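PDB 2Z5L: tylactone synthase starter module and modules 1 & 2 from Streptomyces fradiae, which probably reduces the beta-keto group of the growing polyketide with NADPH, as the first ketoreductase of tylosin biosynthesis, fixing the chirality of the resulting alcohol. Local coordinates for residues R293-P298 against V314-C319. Residues are numbered along the deposited sequence; the frame is centred on the assembly and turned at random.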
ATOM      1  N   ARG A 293      24.754  -7.394  -2.107  1.00 46.47           N
ATOM      2  CA  ARG A 293      26.163  -7.745  -2.282  1.00 46.07           C
ATOM      3  C   ARG A 293      26.543  -8.976  -1.470  1.00 45.42           C
ATOM      4  O   ARG A 293      27.608  -9.551  -1.673  1.00 44.53           O
ATOM      5  CB  ARG A 293      27.068  -6.581  -1.844  1.00 48.50           C
ATOM      6  CG  ARG A 293      26.883  -5.280  -2.609  1.00 48.49           C
ATOM      7  CD  ARG A 293      27.816  -5.158  -3.804  1.00 50.76           C
ATOM      8  NE  ARG A 293      29.238  -5.178  -3.445  1.00 53.91           N
ATOM      9  CZ  ARG A 293      30.060  -6.198  -3.686  1.00 53.67           C
ATOM     10  NH1 ARG A 293      29.606  -7.289  -4.282  1.00 54.40           N
ATOM     11  NH2 ARG A 293      31.342  -6.120  -3.351  1.00 53.55           N
ATOM     12  N   GLY A 294      25.686  -9.371  -0.535  1.00 43.75           N
ATOM     13  CA  GLY A 294      25.997 -10.530   0.280  1.00 43.69           C
ATOM     14  C   GLY A 294      27.094 -10.224   1.280  1.00 44.23           C
ATOM     15  O   GLY A 294      27.269  -9.059   1.654  1.00 45.61           O
ATOM     16  N   PRO A 295      27.860 -11.237   1.727  1.00 42.16           N
ATOM     17  CA  PRO A 295      28.946 -11.056   2.698  1.00 40.95           C
ATOM     18  C   PRO A 295      30.062 -10.117   2.251  1.00 40.10           C
ATOM     19  O   PRO A 295      30.954  -9.793   3.033  1.00 42.80           O
ATOM     20  CB  PRO A 295      29.452 -12.475   2.918  1.00 39.82           C
ATOM     21  CG  PRO A 295      29.247 -13.086   1.571  1.00 40.83           C
ATOM     22  CD  PRO A 295      27.855 -12.616   1.215  1.00 40.87           C
ATOM     23  N   GLU A 296      30.039  -9.695   0.996  1.00 39.19           N
ATOM     24  CA  GLU A 296      31.058  -8.773   0.522  1.00 38.83           C
ATOM     25  C   GLU A 296      30.593  -7.339   0.797  1.00 35.85           C
ATOM     26  O   GLU A 296      31.310  -6.385   0.516  1.00 38.37           O
ATOM     27  CB  GLU A 296      31.307  -8.944  -0.980  1.00 42.70           C
ATOM     28  CG  GLU A 296      31.813 -10.323  -1.415  1.00 46.84           C
ATOM     29  CD  GLU A 296      32.262 -10.332  -2.869  1.00 50.23           C
ATOM     30  OE1 GLU A 296      31.515  -9.797  -3.729  1.00 51.62           O
ATOM     31  OE2 GLU A 296      33.354 -10.880  -3.156  1.00 52.45           O
ATOM     32  N   ALA A 297      29.392  -7.195   1.358  1.00 30.95           N
ATOM     33  CA  ALA A 297      28.825  -5.888   1.670  1.00 27.87           C
ATOM     34  C   ALA A 297      29.647  -5.137   2.722  1.00 25.44           C
ATOM     35  O   ALA A 297      30.340  -5.733   3.538  1.00 25.48           O
ATOM     36  CB  ALA A 297      27.386  -6.042   2.139  1.00 26.98           C
ATOM     37  N   PRO A 298      29.555  -3.799   2.728  1.00 26.18           N
ATOM     38  CA  PRO A 298      30.326  -3.011   3.705  1.00 22.68           C
ATOM     39  C   PRO A 298      30.066  -3.263   5.196  1.00 22.62           C
ATOM     40  O   PRO A 298      28.961  -3.064   5.707  1.00 25.35           O
ATOM     41  CB  PRO A 298      30.082  -1.557   3.260  1.00 26.84           C
ATOM     42  CG  PRO A 298      28.760  -1.594   2.572  1.00 26.38           C
ATOM     43  CD  PRO A 298      28.758  -2.940   1.827  1.00 24.62           C
ATOM     44  N   VAL A 314      25.401 -16.886  12.789  1.00 24.20           N
ATOM     45  CA  VAL A 314      25.106 -15.986  11.673  1.00 24.16           C
ATOM     46  C   VAL A 314      25.601 -16.329  10.297  1.00 23.37           C
ATOM     47  O   VAL A 314      26.796 -16.523  10.072  1.00 23.99           O
ATOM     48  CB  VAL A 314      25.655 -14.574  11.953  1.00 23.66           C
ATOM     49  CG1 VAL A 314      25.355 -13.643  10.782  1.00 21.53           C
ATOM     50  CG2 VAL A 314      25.091 -14.058  13.248  1.00 21.36           C
ATOM     51  N   VAL A 315      24.676 -16.321   9.353  1.00 24.24           N
ATOM     52  CA  VAL A 315      25.018 -16.619   7.975  1.00 26.06           C
ATOM     53  C   VAL A 315      24.558 -15.474   7.051  1.00 25.81           C
ATOM     54  O   VAL A 315      23.461 -14.947   7.206  1.00 21.78           O
ATOM     55  CB  VAL A 315      24.356 -17.970   7.569  1.00 27.64           C
ATOM     56  CG1 VAL A 315      23.290 -17.764   6.514  1.00 26.39           C
ATOM     57  CG2 VAL A 315      25.424 -18.953   7.118  1.00 31.09           C
ATOM     58  N   HIS A 316      25.387 -15.112   6.077  1.00 27.64           N
ATOM     59  CA  HIS A 316      25.053 -14.035   5.157  1.00 32.43           C
ATOM     60  C   HIS A 316      25.120 -14.468   3.681  1.00 34.53           C
ATOM     61  O   HIS A 316      26.124 -15.031   3.227  1.00 36.92           O
ATOM     62  CB  HIS A 316      26.002 -12.856   5.412  1.00 35.34           C
ATOM     63  CG  HIS A 316      25.594 -11.591   4.730  1.00 40.64           C
ATOM     64  ND1 HIS A 316      26.310 -10.416   4.840  1.00 43.30           N
ATOM     65  CD2 HIS A 316      24.551 -11.317   3.911  1.00 41.55           C
ATOM     66  CE1 HIS A 316      25.727  -9.480   4.115  1.00 44.27           C
ATOM     67  NE2 HIS A 316      24.656 -10.001   3.540  1.00 43.27           N
ATOM     68  N   ALA A 317      24.056 -14.194   2.931  1.00 35.23           N
ATOM     69  CA  ALA A 317      24.013 -14.557   1.518  1.00 35.91           C
ATOM     70  C   ALA A 317      23.497 -13.443   0.607  1.00 37.16           C
ATOM     71  O   ALA A 317      22.698 -12.600   1.023  1.00 37.76           O
ATOM     72  CB  ALA A 317      23.151 -15.803   1.330  1.00 37.72           C
ATOM     73  N   ALA A 318      23.944 -13.460  -0.644  1.00 38.20           N
ATOM     74  CA  ALA A 318      23.524 -12.468  -1.630  1.00 41.15           C
ATOM     75  C   ALA A 318      22.224 -12.916  -2.292  1.00 43.87           C
ATOM     76  O   ALA A 318      21.899 -14.106  -2.305  1.00 43.31           O
ATOM     77  CB  ALA A 318      24.613 -12.287  -2.681  1.00 41.52           C
ATOM     78  N   CYS A 319      21.485 -11.959  -2.845  1.00 45.99           N
ATOM     79  CA  CYS A 319      20.226 -12.265  -3.503  1.00 50.37           C
ATOM     80  C   CYS A 319      19.564 -11.009  -4.062  1.00 52.59           C
ATOM     81  O   CYS A 319      19.787  -9.904  -3.570  1.00 53.73           O
ATOM     82  CB  CYS A 319      19.266 -12.934  -2.517  1.00 51.57           C
ATOM     83  SG  CYS A 319      17.592 -13.190  -3.180  1.00 57.26           S
TER
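His316 lays one face of its imidazole against the Gly294-Pro295 peptide. The nitrogen of Pro295 stands 3.5 Å above the ring plane, over the ring centre, while the carbonyl carbon of Gly294 is displaced toward the rim, so the ring packs mainly on the Gly294-Pro295 backbone, with Ala297 CB approaching CE1 obliquely. Its reach follows from chi1 of -168°, which sets CG anti to the backbone N and carries the imidazole out from the strand toward 293-298. At the rim, CE1 of His316 comes within 2.9 Å of Gly294 O. NE2 of His316 is 3.4 Å from that same Gly294 O, but the angle is too poor for a hydrogen bond; this nitrogen is instead hydrogen-bonded to Ser291 OG, which helps to fix the rotation of the ring. Gly294 O has a backbone partner in the turn, accepting from Ala297 N at 2.8 Å.

Both segments lie within the ketoreductase (KR) domain, whose Rossmann fold is that of short-chain dehydrogenases/reductases. Residues 293-298 form the loop leading from strand 286-291 into helix 300-308; segment 314-319 lies on the next parallel strand, 313-318, which borders the sheet within this chain. The backbone bonds of Ala317 to Leu289 and Ser291 carry the strand pairing up to the end of strand 286-291, from which the loop departs.

Pro295 adds a second surface, with its CD 3.6 Å from the carbonyl oxygen of His316. Beyond the ring, the CA atoms of Gly294 and Ala318 approach to 3.7 Å, and Ala318 CB is equally near Gly294 CA. The backbone of Gly294 runs close against this methyl with phi at 73°. Met268, from a nearby loop, touches the side chains of both His316 and Ala297.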